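TCR beta chain (Gallus gallus, PDB 6LIR) forms the beta half of the chicken alpha-beta T-cell receptor, which probably recognises peptide presented by MHC molecules on other cells. Local coordinates at residues Ala16-Arg21 with Met29-Gln34; Gly104-Val109 with Phe147-Asn152; Lys128-Ile131 with Ala137-Val140; Ala203-Asn208 with Gln212-Ile217. One frame throughout, in Å; residues are numbered along the deposited sequence.

Contact 1 of 4, residues Ala16-Arg21 with Met29-Gln34; sequences ATLSCR and MSWYLQ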
loop_
_atom_site.group_PDB
_atom_site.type_symbol
_atom_site.label_atom_id
_atom_site.label_comp_id
_atom_site.label_asym_id
_atom_site.label_seq_id
_atom_site.Cartn_x
_atom_site.Cartn_y
_atom_site.Cartn_z
ATOM N N ALA B 16 11.952 18.125 14.088
ATOM C CA ALA B 16 11.844 17.970 12.647
ATOM C C ALA B 16 10.576 18.651 12.175
ATOM O O ALA B 16 9.599 18.763 12.920
ATOM C CB ALA B 16 11.840 16.496 12.231
ATOM N N THR B 17 10.599 19.085 10.921
ATOM C CA THR B 17 9.462 19.729 10.285
ATOM C C THR B 17 9.057 18.929 9.057
ATOM O O THR B 17 9.898 18.629 8.201
ATOM C CB THR B 17 9.799 21.169 9.891
ATOM O OG1 THR B 17 9.978 21.957 11.075
ATOM C CG2 THR B 17 8.687 21.771 9.042
ATOM N N LEU B 18 7.780 18.566 8.985
ATOM C CA LEU B 18 7.191 18.054 7.757
ATOM C C LEU B 18 6.412 19.191 7.119
ATOM O O LEU B 18 5.554 19.807 7.764
ATOM C CB LEU B 18 6.269 16.864 8.023
ATOM C CG LEU B 18 6.879 15.539 8.486
ATOM C CD1 LEU B 18 5.780 14.505 8.745
ATOM C CD2 LEU B 18 7.874 15.024 7.466
ATOM N N SER B 19 6.707 19.468 5.861
ATOM C CA SER B 19 6.110 20.593 5.167
ATOM C C SER B 19 5.283 20.086 4.000
ATOM O O SER B 19 5.780 19.328 3.165
ATOM C CB SER B 19 7.184 21.582 4.703
ATOM O OG SER B 19 8.015 21.972 5.786
ATOM N N CYS B 20 4.028 20.505 3.951
ATOM C CA CYS B 20 3.121 20.139 2.877
ATOM C C CYS B 20 2.922 21.312 1.931
ATOM O O CYS B 20 2.769 22.457 2.367
ATOM C CB CYS B 20 1.772 19.688 3.430
ATOM S SG CYS B 20 0.525 19.380 2.172
ATOM N N ARG B 21 2.933 21.020 0.636
ATOM C CA ARG B 21 2.880 22.053 -0.384
ATOM C C ARG B 21 1.803 21.690 -1.386
ATOM O O ARG B 21 1.775 20.564 -1.894
ATOM C CB ARG B 21 4.228 22.224 -1.094
ATOM C CG ARG B 21 5.356 22.610 -0.165
ATOM C CD ARG B 21 6.719 22.266 -0.748
ATOM N NE ARG B 21 7.748 22.281 0.287
ATOM C CZ ARG B 21 8.344 23.379 0.732
ATOM N NH1 ARG B 21 8.028 24.565 0.226
ATOM N NH2 ARG B 21 9.262 23.292 1.683
ATOM N N MET B 29 -5.959 23.585 4.808
ATOM C CA MET B 29 -4.972 22.520 4.788
ATOM C C MET B 29 -5.005 21.829 6.139
ATOM O O MET B 29 -5.476 22.392 7.130
ATOM C CB MET B 29 -3.567 23.049 4.479
ATOM C CG MET B 29 -3.465 23.738 3.135
ATOM S SD MET B 29 -1.776 24.209 2.754
ATOM C CE MET B 29 -1.012 22.592 2.595
ATOM N N SER B 30 -4.477 20.612 6.183
ATOM C CA SER B 30 -4.549 19.859 7.424
ATOM C C SER B 30 -3.486 18.778 7.425
ATOM O O SER B 30 -2.954 18.399 6.379
ATOM C CB SER B 30 -5.938 19.245 7.621
ATOM O OG SER B 30 -6.250 18.360 6.561
ATOM N N TRP B 31 -3.214 18.264 8.620
ATOM C CA TRP B 31 -2.272 17.175 8.828
ATOM C C TRP B 31 -2.987 16.088 9.613
ATOM O O TRP B 31 -3.618 16.371 10.638
ATOM C CB TRP B 31 -1.019 17.641 9.579
ATOM C CG TRP B 31 0.063 18.202 8.695
ATOM C CD1 TRP B 31 0.407 19.518 8.553
ATOM C CD2 TRP B 31 0.951 17.463 7.842
ATOM N NE1 TRP B 31 1.449 19.643 7.665
ATOM C CE2 TRP B 31 1.801 18.397 7.213
ATOM C CE3 TRP B 31 1.106 16.103 7.546
ATOM C CZ2 TRP B 31 2.792 18.017 6.308
ATOM C CZ3 TRP B 31 2.092 15.727 6.643
ATOM C CH2 TRP B 31 2.921 16.680 6.036
ATOM N N TYR B 32 -2.878 14.852 9.138
ATOM C CA TYR B 32 -3.605 13.718 9.688
ATOM C C TYR B 32 -2.613 12.636 10.073
ATOM O O TYR B 32 -1.551 12.498 9.457
ATOM C CB TYR B 32 -4.614 13.148 8.680
ATOM C CG TYR B 32 -5.940 13.867 8.650
ATOM C CD1 TYR B 32 -6.958 13.516 9.528
ATOM C CD2 TYR B 32 -6.179 14.895 7.743
ATOM C CE1 TYR B 32 -8.175 14.171 9.510
ATOM C CE2 TYR B 32 -7.400 15.557 7.717
ATOM C CZ TYR B 32 -8.393 15.186 8.603
ATOM O OH TYR B 32 -9.609 15.830 8.598
ATOM N N LEU B 33 -2.959 11.867 11.096
ATOM C CA LEU B 33 -2.109 10.791 11.579
ATOM C C LEU B 33 -2.813 9.466 11.338
ATOM O O LEU B 33 -3.978 9.300 11.715
ATOM C CB LEU B 33 -1.810 10.962 13.070
ATOM C CG LEU B 33 -0.759 10.045 13.693
ATOM C CD1 LEU B 33 0.565 10.774 13.784
ATOM C CD2 LEU B 33 -1.208 9.579 15.068
ATOM N N GLN B 34 -2.108 8.536 10.703
ATOM C CA GLN B 34 -2.600 7.183 10.482
ATOM C C GLN B 34 -1.687 6.210 11.209
ATOM O O GLN B 34 -0.497 6.116 10.892
ATOM C CB GLN B 34 -2.665 6.845 8.992
ATOM C CG GLN B 34 -3.238 5.454 8.714
ATOM C CD GLN B 34 -3.107 5.042 7.264
ATOM O OE1 GLN B 34 -2.015 4.724 6.792
ATOM N NE2 GLN B 34 -4.226 5.043 6.548
#
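Trp31 and Cys20 meet in the core of the V-set immunoglobulin domain, between strands that belong to the two facing sheets of the sandwich. Cys20 on strand 16-21 forms the intersheet disulfide with Cys88. Trp31 on strand 28-34 is the tryptophan that packs against this bridge, as in other immunoglobulin variable domains. The axes of the short strand segments are 9.1 Å apart at their closest, too far for backbone pairing. Trp31 reaches across and also meets the backbone of strand 16-21.

Trp31 can be followed from its backbone outward. Its CB points toward strand 16-21, and a chi1 of -87° sets CG on the side of its own backbone N. The pyrrole N-H is taken up by the carbonyl of Phe71, which fixes how the indole is turned. Trp31 CE2 lies 4.0 Å from Cys20 CB. Beyond it, Trp31 CZ2 makes the closest approach, 3.5 Å from Cys20 CB. Trp31 CZ2 also lies 3.6 Å from Leu18 O. At the far corner, Trp31 CH2 rests against Leu18 CB at 3.9 Å. The edge of the indole is turned to Ser19 C of the opposing backbone.

Cys20 SG stands obliquely to the six-membered ring of Trp31, in a sulfur-aromatic contact. The same sulfur also meets Met29, whose chain bends at the last torsion (chi3 66°). That bend brings Met29 CE to 3.6 Å from Cys20 SG.

Contact 2 of 4, residues Gly104-Val109 with Phe147-Asn152; sequences GTRLTV and FPDHLN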
loop_
_atom_site.group_PDB
_atom_site.type_symbol
_atom_site.label_atom_id
_atom_site.label_comp_id
_atom_site.label_asym_id
_atom_site.label_seq_id
_atom_site.Cartn_x
_atom_site.Cartn_y
_atom_site.Cartn_z
ATOM N N GLY B 104 1.416 10.813 1.445
ATOM C CA GLY B 104 1.737 10.396 2.792
ATOM C C GLY B 104 3.213 10.282 3.100
ATOM O O GLY B 104 4.024 9.921 2.242
ATOM N N THR B 105 3.566 10.606 4.337
ATOM C CA THR B 105 4.941 10.581 4.807
ATOM C C THR B 105 5.040 9.498 5.866
ATOM O O THR B 105 4.344 9.559 6.885
ATOM C CB THR B 105 5.351 11.927 5.413
ATOM O OG1 THR B 105 5.252 12.963 4.427
ATOM C CG2 THR B 105 6.781 11.856 5.939
ATOM N N ARG B 106 5.904 8.516 5.638
ATOM C CA ARG B 106 6.137 7.493 6.642
ATOM C C ARG B 106 7.283 7.954 7.526
ATOM O O ARG B 106 8.420 8.099 7.062
ATOM C CB ARG B 106 6.459 6.134 6.033
ATOM C CG ARG B 106 6.913 5.144 7.097
ATOM C CD ARG B 106 5.736 4.426 7.741
ATOM N NE ARG B 106 6.112 3.124 8.289
ATOM C CZ ARG B 106 6.219 2.863 9.589
ATOM N NH1 ARG B 106 5.979 3.816 10.485
ATOM N NH2 ARG B 106 6.565 1.647 9.996
ATOM N N LEU B 107 6.974 8.188 8.793
ATOM C CA LEU B 107 7.929 8.689 9.763
ATOM C C LEU B 107 8.181 7.596 10.788
ATOM O O LEU B 107 7.235 7.005 11.319
ATOM C CB LEU B 107 7.390 9.952 10.440
ATOM C CG LEU B 107 8.334 10.825 11.266
ATOM C CD1 LEU B 107 8.007 12.291 11.047
ATOM C CD2 LEU B 107 8.228 10.478 12.736
ATOM N N THR B 108 9.452 7.325 11.052
ATOM C CA THR B 108 9.854 6.361 12.064
ATOM C C THR B 108 10.793 7.060 13.033
ATOM O O THR B 108 11.764 7.697 12.610
ATOM C CB THR B 108 10.543 5.140 11.438
ATOM O OG1 THR B 108 9.811 4.709 10.284
ATOM C CG2 THR B 108 10.615 3.993 12.434
ATOM N N VAL B 109 10.506 6.950 14.324
ATOM C CA VAL B 109 11.357 7.522 15.358
ATOM C C VAL B 109 12.163 6.391 15.971
ATOM O O VAL B 109 11.598 5.441 16.529
ATOM C CB VAL B 109 10.536 8.259 16.424
ATOM C CG1 VAL B 109 11.441 8.700 17.567
ATOM C CG2 VAL B 109 9.828 9.451 15.813
ATOM N N PHE B 147 16.901 -1.758 8.045
ATOM C CA PHE B 147 16.295 -1.280 9.279
ATOM C C PHE B 147 16.173 0.236 9.169
ATOM O O PHE B 147 17.161 0.894 8.800
ATOM C CB PHE B 147 17.106 -1.655 10.520
ATOM C CG PHE B 147 16.395 -1.369 11.809
ATOM C CD1 PHE B 147 15.477 -2.270 12.322
ATOM C CD2 PHE B 147 16.630 -0.192 12.497
ATOM C CE1 PHE B 147 14.814 -2.005 13.503
ATOM C CE2 PHE B 147 15.969 0.078 13.679
ATOM C CZ PHE B 147 15.061 -0.829 14.183
ATOM N N PRO B 148 15.003 0.825 9.473
ATOM C CA PRO B 148 13.815 0.186 10.046
ATOM C C PRO B 148 12.890 -0.466 9.022
ATOM O O PRO B 148 13.254 -0.612 7.856
ATOM C CB PRO B 148 13.101 1.345 10.753
ATOM C CG PRO B 148 13.667 2.606 10.163
ATOM C CD PRO B 148 14.783 2.259 9.225
ATOM N N ASP B 149 11.696 -0.856 9.481
ATOM C CA ASP B 149 10.817 -1.713 8.693
ATOM C C ASP B 149 10.300 -1.066 7.416
ATOM O O ASP B 149 9.868 -1.790 6.511
ATOM C CB ASP B 149 9.624 -2.146 9.544
ATOM C CG ASP B 149 8.724 -0.986 9.912
ATOM O OD1 ASP B 149 9.246 0.133 10.096
ATOM O OD2 ASP B 149 7.496 -1.191 10.017
ATOM N N HIS B 150 10.325 0.258 7.304
ATOM C CA HIS B 150 9.714 0.913 6.154
ATOM C C HIS B 150 10.708 1.122 5.023
ATOM O O HIS B 150 11.808 1.643 5.232
ATOM C CB HIS B 150 9.069 2.247 6.508
ATOM C CG HIS B 150 8.091 2.704 5.472
ATOM N ND1 HIS B 150 8.417 3.614 4.489
ATOM C CD2 HIS B 150 6.803 2.349 5.245
ATOM C CE1 HIS B 150 7.367 3.814 3.712
ATOM N NE2 HIS B 150 6.374 3.062 4.151
ATOM N N LEU B 151 10.290 0.741 3.821
ATOM C CA LEU B 151 11.089 0.859 2.614
ATOM C C LEU B 151 10.141 0.737 1.433
ATOM O O LEU B 151 9.133 0.031 1.509
ATOM C CB LEU B 151 12.174 -0.221 2.578
ATOM C CG LEU B 151 13.066 -0.402 1.356
ATOM C CD1 LEU B 151 14.427 -0.843 1.835
ATOM C CD2 LEU B 151 12.481 -1.431 0.397
ATOM N N ASN B 152 10.454 1.441 0.349
ATOM C CA ASN B 152 9.635 1.393 -0.851
ATOM C C ASN B 152 10.389 0.676 -1.960
ATOM O O ASN B 152 11.579 0.926 -2.175
ATOM C CB ASN B 152 9.255 2.801 -1.317
ATOM C CG ASN B 152 8.066 3.360 -0.570
ATOM O OD1 ASN B 152 8.133 4.452 -0.005
ATOM N ND2 ASN B 152 6.967 2.613 -0.560
#
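Arg106 and His150 both have CG anti to the backbone N, with chi1 171° and -162°, and both CB atoms point across the gap between the two immunoglobulin domains of the chain. Arg106 lies on strand 100-110 of the V-set domain. His150 lies in the loop that joins strands 136-146 and 152-157 of the C1-set domain. The contact is therefore part of the interface between the variable and constant domains.

Arg106 bends at chi2, and Arg106 CG lies over one face of the His150 ring. The modelled spacing there is too tight to be real, so the CH-pi contact it suggests is doubtful in its detail. The guanidinium then stands nearly upright to the imidazole and turns an edge to His150 CD2. His150 ND1 is buried here without a hydrogen-bond partner in the model.

The tip of Arg106 goes on to Asp149. Arg106 NH2 and Asp149 OD2 form a salt bridge at 3.0 Å, with a weak, bent hydrogen bond within it (120° at the hydrogen). Asp149 OD2 lies at the guanidinium edge, and the carboxylate plane is turned almost perpendicular to the guanidinium.

Further along, Pro148 follows a cis peptide bond and packs on Thr108. Their side chains slide past each other in opposite directions. Strand 7-11 joins the interface, with Ile7 touching His150. The Thr108 methyl closes the contact, with Thr108 CG2 4.0 Å from both CB and CG of Pro148.

Contact 3 of 4, residues Lys128-Ile131 with Ala137-Val140; sequences KQEI and ATLV
Helix 128-134 and strand 136-146 follow one another in the C1-set immunoglobulin domain, and Glu130 bridges back from the helix to the strand. Its CG is anti to the backbone N (chi1 170°), and the chain runs extended from there. This carries the carboxylate across to Thr138, whose side chain it meets at about a right angle.

Both carboxylate oxygens are used. Thr138 OG1 donates to Glu130 OE1 in a very short bond of 2.5 Å. Thr138 N donates to Glu130 OE2 at 3.0 Å, coming from above the carboxylate plane, 44° out of it. A water gives one hydrogen to Glu130 OE2 and the other to Thr138 O, with the water oxygen 2.8 Å from Thr138 O. Arg186 on strand 178-188 forms a salt bridge with OE1, which would probably help keep this buried glutamate ionised.

Beside the polar group, Ile131 CG1 rests 4.0 Å from Ala137 CB. Trp192 of helix 189-192 touches both residues. Tyr118 of the TCR alpha chain packs on Glu130, and Leu132 of that chain packs on Thr138. The arrangement joins the short helix to the following strand at the alpha-beta interface of an immunoglobulin C1-set domain.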
loop_
_atom_site.group_PDB
_atom_site.type_symbol
_atom_site.label_atom_id
_atom_site.label_comp_id
_atom_site.label_asym_id
_atom_site.label_seq_id
_atom_site.Cartn_x
_atom_site.Cartn_y
_atom_site.Cartn_z
ATOM N N LYS B 128 13.452 -20.924 -15.930
ATOM C CA LYS B 128 13.267 -21.376 -17.305
ATOM C C LYS B 128 12.102 -22.350 -17.406
ATOM O O LYS B 128 11.414 -22.395 -18.433
ATOM C CB LYS B 128 14.555 -22.013 -17.834
ATOM C CG LYS B 128 15.771 -21.098 -17.769
ATOM C CD LYS B 128 16.732 -21.352 -18.928
ATOM C CE LYS B 128 17.831 -20.296 -18.975
ATOM N NZ LYS B 128 17.796 -19.481 -20.226
ATOM N N GLN B 129 11.851 -23.115 -16.343
ATOM C CA GLN B 129 10.721 -24.037 -16.340
ATOM C C GLN B 129 9.393 -23.286 -16.317
ATOM O O GLN B 129 8.457 -23.659 -17.034
ATOM C CB GLN B 129 10.823 -24.997 -15.157
ATOM C CG GLN B 129 9.849 -26.157 -15.238
ATOM C CD GLN B 129 9.798 -26.961 -13.960
ATOM O OE1 GLN B 129 10.680 -26.846 -13.107
ATOM N NE2 GLN B 129 8.761 -27.780 -13.813
ATOM N N GLU B 130 9.275 -22.250 -15.476
ATOM C CA GLU B 130 8.063 -21.432 -15.492
ATOM C C GLU B 130 7.819 -20.855 -16.882
ATOM O O GLU B 130 6.698 -20.910 -17.402
ATOM C CB GLU B 130 8.151 -20.299 -14.461
ATOM C CG GLU B 130 7.009 -19.274 -14.597
ATOM C CD GLU B 130 7.202 -18.006 -13.757
ATOM O OE1 GLU B 130 6.188 -17.445 -13.290
ATOM O OE2 GLU B 130 8.356 -17.568 -13.563
ATOM N N ILE B 131 8.866 -20.299 -17.495
ATOM C CA ILE B 131 8.746 -19.713 -18.829
ATOM C C ILE B 131 8.182 -20.731 -19.815
ATOM O O ILE B 131 7.292 -20.422 -20.614
ATOM C CB ILE B 131 10.111 -19.176 -19.299
ATOM C CG1 ILE B 131 10.564 -18.018 -18.408
ATOM C CG2 ILE B 131 10.042 -18.734 -20.746
ATOM C CD1 ILE B 131 12.012 -17.612 -18.624
ATOM N N ALA B 137 7.315 -15.044 -17.350
ATOM C CA ALA B 137 8.493 -14.929 -16.503
ATOM C C ALA B 137 8.140 -14.100 -15.280
ATOM O O ALA B 137 7.661 -12.969 -15.412
ATOM C CB ALA B 137 9.668 -14.297 -17.258
ATOM N N THR B 138 8.378 -14.649 -14.096
ATOM C CA THR B 138 8.215 -13.888 -12.868
ATOM C C THR B 138 9.592 -13.438 -12.404
ATOM O O THR B 138 10.477 -14.268 -12.170
ATOM C CB THR B 138 7.525 -14.711 -11.780
ATOM O OG1 THR B 138 6.255 -15.181 -12.255
ATOM C CG2 THR B 138 7.307 -13.863 -10.530
ATOM N N LEU B 139 9.760 -12.130 -12.257
ATOM C CA LEU B 139 10.995 -11.540 -11.767
ATOM C C LEU B 139 10.772 -11.148 -10.317
ATOM O O LEU B 139 9.883 -10.341 -10.019
ATOM C CB LEU B 139 11.396 -10.319 -12.594
ATOM C CG LEU B 139 11.424 -10.462 -14.115
ATOM C CD1 LEU B 139 11.801 -9.131 -14.755
ATOM C CD2 LEU B 139 12.395 -11.547 -14.524
ATOM N N VAL B 140 11.552 -11.731 -9.417
ATOM C CA VAL B 140 11.417 -11.457 -7.996
ATOM C C VAL B 140 12.567 -10.558 -7.574
ATOM O O VAL B 140 13.740 -10.936 -7.673
ATOM C CB VAL B 140 11.389 -12.754 -7.178
ATOM C CG1 VAL B 140 11.083 -12.447 -5.725
ATOM C CG2 VAL B 140 10.355 -13.710 -7.759
HETATM O O HOH W 1 10.443 -17.103 -12.275
#

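Contact 4 of 4, residues Ala203-Asn208 with Gln212-Ile217; sequences ANFFKN and QSIQKI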
loop_
_atom_site.group_PDB
_atom_site.type_symbol
_atom_site.label_atom_id
_atom_site.label_comp_id
_atom_site.label_asym_id
_atom_site.label_seq_id
_atom_site.Cartn_x
_atom_site.Cartn_y
_atom_site.Cartn_z
ATOM N N ALA B 203 14.919 0.363 -4.826
ATOM C CA ALA B 203 14.572 0.429 -3.416
ATOM C C ALA B 203 14.859 1.842 -2.931
ATOM O O ALA B 203 16.006 2.295 -2.971
ATOM C CB ALA B 203 15.363 -0.599 -2.606
ATOM N N ASN B 204 13.818 2.529 -2.477
ATOM C CA ASN B 204 13.943 3.879 -1.951
ATOM C C ASN B 204 13.826 3.819 -0.436
ATOM O O ASN B 204 12.916 3.174 0.094
ATOM C CB ASN B 204 12.878 4.802 -2.550
ATOM C CG ASN B 204 12.951 4.865 -4.066
ATOM O OD1 ASN B 204 13.957 5.291 -4.632
ATOM N ND2 ASN B 204 11.889 4.425 -4.732
ATOM N N PHE B 205 14.739 4.492 0.253
ATOM C CA PHE B 205 14.780 4.451 1.708
ATOM C C PHE B 205 15.368 5.767 2.203
ATOM O O PHE B 205 15.619 6.688 1.419
ATOM C CB PHE B 205 15.565 3.225 2.198
ATOM C CG PHE B 205 16.961 3.131 1.648
ATOM C CD1 PHE B 205 17.201 2.524 0.424
ATOM C CD2 PHE B 205 18.036 3.633 2.362
ATOM C CE1 PHE B 205 18.487 2.434 -0.081
ATOM C CE2 PHE B 205 19.324 3.544 1.860
ATOM C CZ PHE B 205 19.548 2.942 0.638
ATOM N N PHE B 206 15.579 5.859 3.512
ATOM C CA PHE B 206 16.078 7.077 4.134
ATOM C C PHE B 206 17.271 6.724 5.005
ATOM O O PHE B 206 17.175 5.843 5.865
ATOM C CB PHE B 206 14.981 7.745 4.968
ATOM C CG PHE B 206 15.374 9.071 5.548
ATOM C CD1 PHE B 206 15.980 9.146 6.792
ATOM C CD2 PHE B 206 15.117 10.245 4.860
ATOM C CE1 PHE B 206 16.334 10.368 7.333
ATOM C CE2 PHE B 206 15.468 11.469 5.396
ATOM C CZ PHE B 206 16.074 11.530 6.636
ATOM N N LYS B 207 18.390 7.411 4.781
ATOM C CA LYS B 207 19.610 7.155 5.531
ATOM C C LYS B 207 20.425 8.436 5.604
ATOM O O LYS B 207 20.481 9.199 4.635
ATOM C CB LYS B 207 20.423 6.032 4.876
ATOM C CG LYS B 207 21.652 5.583 5.651
ATOM C CD LYS B 207 22.557 4.738 4.763
ATOM C CE LYS B 207 23.598 3.980 5.569
ATOM N NZ LYS B 207 24.376 3.041 4.713
ATOM N N ASN B 208 21.067 8.654 6.752
ATOM C CA ASN B 208 21.956 9.796 6.970
ATOM C C ASN B 208 21.265 11.113 6.627
ATOM O O ASN B 208 21.787 11.946 5.882
ATOM C CB ASN B 208 23.253 9.636 6.175
ATOM C CG ASN B 208 24.174 8.590 6.770
ATOM O OD1 ASN B 208 24.348 8.520 7.988
ATOM N ND2 ASN B 208 24.766 7.765 5.913
ATOM N N GLN B 212 17.625 8.056 -0.123
ATOM C CA GLN B 212 18.574 7.338 -0.960
ATOM C C GLN B 212 17.850 6.258 -1.745
ATOM O O GLN B 212 16.738 5.848 -1.403
ATOM C CB GLN B 212 19.692 6.680 -0.136
ATOM C CG GLN B 212 20.514 7.626 0.706
ATOM C CD GLN B 212 21.746 6.960 1.298
ATOM O OE1 GLN B 212 22.265 5.981 0.755
ATOM N NE2 GLN B 212 22.220 7.493 2.420
ATOM N N SER B 213 18.517 5.774 -2.792
ATOM C CA SER B 213 17.974 4.719 -3.631
ATOM C C SER B 213 19.077 3.733 -3.977
ATOM O O SER B 213 20.248 4.102 -4.102
ATOM C CB SER B 213 17.382 5.268 -4.938
ATOM O OG SER B 213 16.306 6.150 -4.695
ATOM N N ILE B 214 18.687 2.476 -4.141
ATOM C CA ILE B 214 19.537 1.459 -4.738
ATOM C C ILE B 214 18.804 0.922 -5.953
ATOM O O ILE B 214 17.603 0.634 -5.883
ATOM C CB ILE B 214 19.877 0.337 -3.741
ATOM C CG1 ILE B 214 20.646 0.914 -2.548
ATOM C CG2 ILE B 214 20.687 -0.756 -4.421
ATOM C CD1 ILE B 214 20.911 -0.085 -1.446
ATOM N N GLN B 215 19.520 0.778 -7.060
ATOM C CA GLN B 215 18.916 0.345 -8.310
ATOM C C GLN B 215 19.558 -0.966 -8.736
ATOM O O GLN B 215 20.786 -1.087 -8.753
ATOM C CB GLN B 215 19.086 1.410 -9.399
ATOM C CG GLN B 215 18.506 2.780 -9.036
ATOM C CD GLN B 215 19.506 3.686 -8.329
ATOM O OE1 GLN B 215 19.138 4.479 -7.459
ATOM N NE2 GLN B 215 20.777 3.574 -8.702
ATOM N N LYS B 216 18.722 -1.941 -9.068
ATOM C CA LYS B 216 19.171 -3.233 -9.556
ATOM C C LYS B 216 18.539 -3.479 -10.914
ATOM O O LYS B 216 17.365 -3.166 -11.127
ATOM C CB LYS B 216 18.797 -4.352 -8.581
ATOM C CG LYS B 216 19.821 -5.461 -8.504
ATOM C CD LYS B 216 21.148 -4.959 -7.957
ATOM C CE LYS B 216 22.257 -5.936 -8.304
ATOM N NZ LYS B 216 23.490 -5.748 -7.497
ATOM N N ILE B 217 19.307 -4.058 -11.830
ATOM C CA ILE B 217 18.848 -4.253 -13.197
ATOM C C ILE B 217 19.019 -5.715 -13.569
ATOM O O ILE B 217 19.991 -6.362 -13.164
ATOM C CB ILE B 217 19.625 -3.366 -14.193
ATOM C CG1 ILE B 217 19.781 -1.941 -13.654
ATOM C CG2 ILE B 217 18.951 -3.372 -15.559
ATOM C CD1 ILE B 217 18.602 -1.056 -13.919
#
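Phe205 lies across its neighbours on the adjoining strand of a beta hairpin, strands 198-207 and 210-219, at the edge of a C1-set immunoglobulin sheet. Its CG sits between the backbone N and carbonyl carbon (chi1 56°), which tips the ring over strand 210-219. One face receives Gln212 CB in a CH-pi contact, with Gln212 CB 4.1 Å from the Phe205 ring centroid. The ring edge is turned to Ile214, with Phe205 CE1 3.6 Å from Ile214 CG1. Pro119 touches both Phe205 and Ile214 from outside the hairpin.

The Gln212 amide plane is inclined 44° to the Phe205 ring. The Gln212 chain is extended beyond CG and passes obliquely by Lys207, which puts Gln212 NE2 close to Lys207 CB. Gln212 NE2 also gives a weak hydrogen bond to Lys207 O at 3.3 Å. Lys207 NZ forms a salt bridge with Glu118.

The backbones are antiparallel. Ala203 with Ile214 and Phe205 with Gln212 are hydrogen-bonded pairs, each joined by two N-H to O bonds. Ala203 N to Ile214 O, at 2.9 Å, is one of them. Between the two pairs lies the non-hydrogen-bonded pair Asn204 and Ser213, whose side chains project from the other face of the sheet. There the serine hydroxyl meets the asparagine carbonyl in its plane: Ser213 OG donates to Asn204 OD1 at 2.5 Å.

How the contacts relate
From the N terminus, contact 1 closes first, a short loop that joins the two sheets of the V-set domain. Contact 2 opens after it and spans far more chain, bringing the last V-set strand against a constant-domain loop. Contact 3 falls within that span and closes a small helix-to-strand loop, about 12 Å from contact 2 at the nearest atoms. Contact 4 comes last and closes the tight hairpin of strands 198-207 and 210-219 at the edge of a constant-domain sheet. None of the four loops cross. Contacts 1 and 2 touch where Leu18 packs on Thr105 and Leu107. Contacts 2 and 4 meet through a probable hydrogen bond, Asn204 N to Asn152 O. Contact 2 thus connects the variable core to the constant sheet.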